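Local coordinates for protein reducing end xylose-releasing exo-oligoxylanase (Bacillus halodurans, PDB 1WU4) that hydrolyses xylooligosaccharides of three or more units, releasing xylose from the reducing end with inversion of anomeric configuration, at residues Leu65-Thr69 and Glu70-Tyr74; Tyr265-Ala268 and Ala269-Leu273. The protein carries 1 engineered substitution. One frame throughout, in Å; residues are numbered along the deposited sequence.

Interaction 1: residues Leu65-Thr69 and Glu70-Tyr74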
ATOM      1  N   LEU A  65      -9.066  -4.208  16.884  1.00 19.08           N
ATOM      2  CA  LEU A  65      -9.899  -3.193  17.517  1.00 17.78           C
ATOM      3  C   LEU A  65      -9.199  -1.849  17.687  1.00 20.29           C
ATOM      4  O   LEU A  65      -9.292  -1.214  18.738  1.00 19.28           O
ATOM      5  CB  LEU A  65     -10.400  -3.694  18.875  1.00 21.33           C
ATOM      6  CG  LEU A  65     -11.299  -4.933  18.833  1.00 25.73           C
ATOM      7  CD1 LEU A  65     -11.747  -5.284  20.244  1.00 25.90           C
ATOM      8  CD2 LEU A  65     -12.503  -4.668  17.939  1.00 24.10           C
ATOM      9  N   ASP A  66      -8.489  -1.421  16.650  1.00 15.47           N
ATOM     10  CA  ASP A  66      -7.808  -0.139  16.686  1.00 13.61           C
ATOM     11  C   ASP A  66      -7.827   0.506  15.305  1.00 14.11           C
ATOM     12  O   ASP A  66      -8.285  -0.097  14.330  1.00 15.11           O
ATOM     13  CB  ASP A  66      -6.367  -0.295  17.206  1.00 15.70           C
ATOM     14  CG  ASP A  66      -5.469  -1.079  16.262  1.00 15.93           C
ATOM     15  OD1 ASP A  66      -5.974  -1.680  15.293  1.00 17.70           O
ATOM     16  OD2 ASP A  66      -4.241  -1.099  16.504  1.00 20.69           O
ATOM     17  N   VAL A  67      -7.361   1.746  15.241  1.00 12.21           N
ATOM     18  CA  VAL A  67      -7.312   2.504  13.996  1.00 13.58           C
ATOM     19  C   VAL A  67      -5.836   2.712  13.691  1.00 11.02           C
ATOM     20  O   VAL A  67      -5.100   3.263  14.510  1.00 12.75           O
ATOM     21  CB  VAL A  67      -8.018   3.869  14.159  1.00 10.91           C
ATOM     22  CG1 VAL A  67      -7.945   4.657  12.864  1.00 13.03           C
ATOM     23  CG2 VAL A  67      -9.472   3.658  14.571  1.00 14.21           C
ATOM     24  N   ARG A  68      -5.400   2.267  12.519  1.00 10.54           N
ATOM     25  CA  ARG A  68      -3.997   2.377  12.145  1.00 12.01           C
ATOM     26  C   ARG A  68      -3.754   3.316  10.977  1.00  9.23           C
ATOM     27  O   ARG A  68      -4.613   3.476  10.113  1.00  9.79           O
ATOM     28  CB  ARG A  68      -3.456   0.983  11.830  1.00 14.61           C
ATOM     29  CG  ARG A  68      -3.693   0.024  12.982  1.00 17.40           C
ATOM     30  CD  ARG A  68      -3.108  -1.353  12.767  1.00 23.08           C
ATOM     31  NE  ARG A  68      -3.232  -2.132  13.995  1.00 23.48           N
ATOM     32  CZ  ARG A  68      -2.613  -3.283  14.228  1.00 22.37           C
ATOM     33  NH1 ARG A  68      -1.814  -3.811  13.311  1.00 21.26           N
ATOM     34  NH2 ARG A  68      -2.781  -3.897  15.392  1.00 25.28           N
ATOM     35  N   THR A  69      -2.581   3.945  10.955  1.00 10.36           N
ATOM     36  CA  THR A  69      -2.272   4.863   9.865  1.00  9.41           C
ATOM     37  C   THR A  69      -2.262   4.117   8.535  1.00 10.22           C
ATOM     38  O   THR A  69      -2.552   4.696   7.494  1.00 10.57           O
ATOM     39  CB  THR A  69      -0.928   5.600  10.093  1.00  9.90           C
ATOM     40  OG1 THR A  69       0.104   4.659  10.407  1.00  9.76           O
ATOM     41  CG2 THR A  69      -1.071   6.595  11.238  1.00 10.15           C
ATOM     42  N   GLU A  70      -1.944   2.828   8.576  1.00 10.69           N
ATOM     43  CA  GLU A  70      -1.959   2.006   7.368  1.00 11.25           C
ATOM     44  C   GLU A  70      -3.377   2.038   6.790  1.00 10.62           C
ATOM     45  O   GLU A  70      -3.575   2.297   5.603  1.00 10.63           O
ATOM     46  CB  GLU A  70      -1.582   0.563   7.721  1.00 12.27           C
ATOM     47  CG  GLU A  70      -1.855  -0.463   6.626  1.00 15.83           C
ATOM     48  CD  GLU A  70      -1.891  -1.884   7.165  1.00 19.43           C
ATOM     49  OE1 GLU A  70      -2.733  -2.164   8.047  1.00 20.41           O
ATOM     50  OE2 GLU A  70      -1.083  -2.717   6.713  1.00 21.90           O
ATOM     51  N   GLY A  71      -4.364   1.784   7.648  1.00  9.82           N
ATOM     52  CA  GLY A  71      -5.752   1.772   7.217  1.00 10.28           C
ATOM     53  C   GLY A  71      -6.313   3.135   6.855  1.00  9.35           C
ATOM     54  O   GLY A  71      -7.069   3.268   5.890  1.00  9.30           O
ATOM     55  N   MET A  72      -5.959   4.153   7.631  1.00  8.86           N
ATOM     56  CA  MET A  72      -6.442   5.495   7.348  1.00  8.35           C
ATOM     57  C   MET A  72      -5.873   5.991   6.020  1.00  8.48           C
ATOM     58  O   MET A  72      -6.599   6.567   5.209  1.00  8.32           O
ATOM     59  CB  MET A  72      -6.067   6.448   8.488  1.00 10.72           C
ATOM     60  CG  MET A  72      -6.735   6.094   9.814  1.00 10.30           C
ATOM     61  SD  MET A  72      -8.547   6.158   9.723  1.00 10.74           S
ATOM     62  CE  MET A  72      -8.855   7.784  10.447  1.00 10.89           C
ATOM     63  N   SER A  73      -4.579   5.764   5.793  1.00  9.17           N
ATOM     64  CA  SER A  73      -3.966   6.198   4.542  1.00  9.10           C
ATOM     65  C   SER A  73      -4.545   5.396   3.371  1.00  8.27           C
ATOM     66  O   SER A  73      -4.763   5.941   2.289  1.00  7.60           O
ATOM     67  CB  SER A  73      -2.437   6.064   4.608  1.00 11.19           C
ATOM     68  OG  SER A  73      -2.018   4.718   4.721  1.00  9.70           O
ATOM     69  N   TYR A  74      -4.802   4.109   3.590  1.00  8.31           N
ATOM     70  CA  TYR A  74      -5.406   3.276   2.551  1.00  7.89           C
ATOM     71  C   TYR A  74      -6.792   3.834   2.233  1.00  8.45           C
ATOM     72  O   TYR A  74      -7.170   3.967   1.070  1.00  9.33           O
ATOM     73  CB  TYR A  74      -5.589   1.829   3.021  1.00  9.73           C
ATOM     74  CG  TYR A  74      -4.366   0.933   2.999  1.00  8.94           C
ATOM     75  CD1 TYR A  74      -3.162   1.338   2.419  1.00 11.38           C
ATOM     76  CD2 TYR A  74      -4.431  -0.346   3.551  1.00  9.94           C
ATOM     77  CE1 TYR A  74      -2.051   0.481   2.396  1.00 10.41           C
ATOM     78  CE2 TYR A  74      -3.337  -1.203   3.531  1.00 10.79           C
ATOM     79  CZ  TYR A  74      -2.152  -0.787   2.955  1.00 11.02           C
ATOM     80  OH  TYR A  74      -1.077  -1.651   2.948  1.00 12.15           O
TER
HETATM   81  O   HOH W   1      -2.171  -4.349  10.145  1.00 45.02           O
HETATM   82  O   HOH W   2      -0.097   1.758  10.656  1.00 13.37           O

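Interaction 2: residues Tyr265-Ala268 and Ala269-Leu273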
ATOM      1  N   TYR A 265       2.936  -9.958   1.353  1.00  9.42           N
ATOM      2  CA  TYR A 265       1.958 -10.100   0.286  1.00  8.52           C
ATOM      3  C   TYR A 265       1.861  -8.876  -0.612  1.00  9.28           C
ATOM      4  O   TYR A 265       1.635  -8.997  -1.816  1.00  9.62           O
ATOM      5  CB  TYR A 265       0.580 -10.420   0.873  1.00  8.24           C
ATOM      6  CG  TYR A 265       0.545 -11.636   1.778  1.00  8.62           C
ATOM      7  CD1 TYR A 265       1.585 -12.570   1.782  1.00  9.36           C
ATOM      8  CD2 TYR A 265      -0.544 -11.862   2.622  1.00  9.67           C
ATOM      9  CE1 TYR A 265       1.540 -13.695   2.604  1.00  9.49           C
ATOM     10  CE2 TYR A 265      -0.597 -12.985   3.444  1.00  9.44           C
ATOM     11  CZ  TYR A 265       0.444 -13.894   3.432  1.00  9.36           C
ATOM     12  OH  TYR A 265       0.388 -14.995   4.249  1.00 10.14           O
ATOM     13  N   ARG A 266       2.051  -7.698  -0.029  1.00  8.55           N
ATOM     14  CA  ARG A 266       1.944  -6.462  -0.788  1.00  8.94           C
ATOM     15  C   ARG A 266       3.027  -6.240  -1.833  1.00  8.06           C
ATOM     16  O   ARG A 266       2.844  -5.440  -2.749  1.00  8.72           O
ATOM     17  CB  ARG A 266       1.880  -5.281   0.178  1.00  8.49           C
ATOM     18  CG  ARG A 266       0.654  -5.355   1.070  1.00  9.60           C
ATOM     19  CD  ARG A 266       0.673  -4.329   2.181  1.00 10.29           C
ATOM     20  NE  ARG A 266       1.798  -4.531   3.084  1.00  9.83           N
ATOM     21  CZ  ARG A 266       1.893  -3.977   4.287  1.00 10.51           C
ATOM     22  NH1 ARG A 266       0.923  -3.190   4.732  1.00 11.43           N
ATOM     23  NH2 ARG A 266       2.959  -4.208   5.041  1.00 10.13           N
ATOM     24  N   VAL A 267       4.149  -6.941  -1.708  1.00  8.82           N
ATOM     25  CA  VAL A 267       5.226  -6.790  -2.679  1.00  8.63           C
ATOM     26  C   VAL A 267       4.739  -7.083  -4.103  1.00  9.00           C
ATOM     27  O   VAL A 267       4.987  -6.298  -5.017  1.00  8.22           O
ATOM     28  CB  VAL A 267       6.421  -7.705  -2.322  1.00  7.67           C
ATOM     29  CG1 VAL A 267       7.439  -7.711  -3.455  1.00 10.86           C
ATOM     30  CG2 VAL A 267       7.077  -7.215  -1.034  1.00  9.37           C
ATOM     31  N   ALA A 268       4.036  -8.196  -4.292  1.00  8.59           N
ATOM     32  CA  ALA A 268       3.531  -8.542  -5.620  1.00  9.08           C
ATOM     33  C   ALA A 268       2.577  -7.472  -6.139  1.00  8.11           C
ATOM     34  O   ALA A 268       2.611  -7.114  -7.319  1.00 10.15           O
ATOM     35  CB  ALA A 268       2.824  -9.893  -5.578  1.00 10.05           C
ATOM     36  N   ALA A 269       1.721  -6.962  -5.256  1.00  8.55           N
ATOM     37  CA  ALA A 269       0.766  -5.929  -5.642  1.00  7.81           C
ATOM     38  C   ALA A 269       1.484  -4.652  -6.060  1.00  7.82           C
ATOM     39  O   ALA A 269       1.123  -4.030  -7.059  1.00  8.99           O
ATOM     40  CB  ALA A 269      -0.193  -5.635  -4.492  1.00  9.39           C
ATOM     41  N   ASN A 270       2.493  -4.262  -5.282  1.00  7.95           N
ATOM     42  CA  ASN A 270       3.270  -3.058  -5.568  1.00  7.68           C
ATOM     43  C   ASN A 270       3.988  -3.172  -6.906  1.00  8.40           C
ATOM     44  O   ASN A 270       4.063  -2.207  -7.668  1.00  8.87           O
ATOM     45  CB  ASN A 270       4.304  -2.804  -4.466  1.00  8.14           C
ATOM     46  CG  ASN A 270       3.673  -2.496  -3.126  1.00  8.21           C
ATOM     47  OD1 ASN A 270       2.546  -2.009  -3.049  1.00 10.35           O
ATOM     48  ND2 ASN A 270       4.413  -2.758  -2.056  1.00  9.39           N
ATOM     49  N   ILE A 271       4.526  -4.352  -7.182  1.00  8.70           N
ATOM     50  CA  ILE A 271       5.229  -4.583  -8.436  1.00  8.85           C
ATOM     51  C   ILE A 271       4.240  -4.483  -9.594  1.00 10.18           C
ATOM     52  O   ILE A 271       4.560  -3.933 -10.646  1.00  9.24           O
ATOM     53  CB  ILE A 271       5.921  -5.961  -8.419  1.00  9.19           C
ATOM     54  CG1 ILE A 271       7.085  -5.918  -7.426  1.00 10.62           C
ATOM     55  CG2 ILE A 271       6.422  -6.332  -9.814  1.00 11.11           C
ATOM     56  CD1 ILE A 271       7.767  -7.245  -7.202  1.00 12.23           C
ATOM     57  N   GLY A 272       3.032  -4.998  -9.389  1.00  8.89           N
ATOM     58  CA  GLY A 272       2.021  -4.920 -10.425  1.00  9.09           C
ATOM     59  C   GLY A 272       1.607  -3.489 -10.720  1.00  9.81           C
ATOM     60  O   GLY A 272       1.499  -3.095 -11.884  1.00 10.70           O
ATOM     61  N   LEU A 273       1.374  -2.694  -9.679  1.00  9.99           N
ATOM     62  CA  LEU A 273       0.956  -1.316  -9.897  1.00  8.78           C
ATOM     63  C   LEU A 273       2.066  -0.473 -10.520  1.00  9.34           C
ATOM     64  O   LEU A 273       1.802   0.365 -11.382  1.00  9.27           O
ATOM     65  CB  LEU A 273       0.475  -0.680  -8.586  1.00  9.73           C
ATOM     66  CG  LEU A 273      -0.222   0.672  -8.767  1.00  9.31           C
ATOM     67  CD1 LEU A 273      -1.441   0.514  -9.675  1.00 11.49           C
ATOM     68  CD2 LEU A 273      -0.645   1.215  -7.412  1.00 10.58           C
TER

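Interaction 1: residues Leu65-Thr69 and Glu70-Tyr74
R68 and E70, two residues apart, do not meet at their ends: R68 NH1 and E70 OE1 are 5.6 Å apart and share one water. This water gives a hydrogen to E70 OE1 and takes a weak bond from R68 NH1. The guanidinium turns instead to D66: NE reaches the syn lone pair of OD2 at 2.9 Å, almost in the plane of the guanidinium, and S113 OG also binds that oxygen. Here strand 67-68 runs directly into helix 69-81, with R68 as N-cap. Its carbonyl opens the helical bonding, M72 N lying 2.9 Å from R68 O and nearly in line with the C=O (163°). One residue on, T69 O accepts S73 N at 2.9 Å, the donor tilted from the carbonyl plane. S73 OG, with chi1 65°, sits 2.8 Å from T69 O and 3.0 Å from E70 O. A second water links T69 OG1 to E70 N. On the apolar side the M72 chain bends at chi2 and chi3 and lays SD 3.5 Å from V67 CG1; the two side chains cross at a slant, and both pack on W94 of helix 85-99. E70 is by similarity the proton donor. Its OE1 is held by the first water and Y359 OH, and its OE2 by a salt bridge to R266; these partners probably limit how far the end of the E70 side chain can swing.

Interaction 2: residues Tyr265-Ala268 and Ala269-Leu273
N270 folds its amide back over the preceding turn: CG comes within 3.1 Å of R266 O and ND2 within 3.2 Å, too badly angled for a hydrogen bond. The carbonyl is instead bonded by N270 N at 2.8 Å, nearly straight on to the C=O (164°). With CG anti to its own carbonyl carbon (chi1 -65°), the N270 side chain is carried back along the helix, and ND2 makes a weak hydrogen bond to S197 O. With an alanine here, R266 O would probably lose the amide that covers it, and S197 O would be left without its weak donor. The same close fit continues round the turn, where I271 N binds V267 O at 2.9 Å and I271 CG1 presses to 3.2 Å from that oxygen. G272 N completes the run on A268 O. These bonds build the opening turns of helix 265-278, one of the helices of the (alpha/alpha)6 barrel of glycoside hydrolase family 8. The looser part of the contact is its apolar flank, buried rather than open to solvent: V267 and I271 lie side by side and point the same way, with only CG1 of V267 and CD1 of I271 in touch, 3.8 Å apart. W283 and E287 of helix 282-295 pack on I271 at this flank; I291 of the same helix touches A268. The end of the R266 chain leads away from the contact, held at NE by the backbone O of D263, by similarity the proton acceptor, and at NH2 by S197 OG. Y265 points away and bonds S317 OG through OH, packing on L323 and T326 of helix 320-329.

Overall arrangement
Following the chain from the N terminus, strand 67-68 leads into helix 69-81, and interaction 1 is complete within that passage. Interaction 2 comes much later, in the first turns of helix 265-278. Each is local, its segments adjoining, so neither closes a long loop; the two stand in series, without nesting or crossing. Their centres are about 19 Å apart, but long side chains meet between them: R266 NH1 forms a salt bridge with E70 OE2 at 2.9 Å and probably a hydrogen bond with Y74 OH at 3.1 Å. One arginine thus ties helix 265-278 to helix 69-81, close to both the proposed proton donor E70 and acceptor D263, whose side chains are about 6 Å apart.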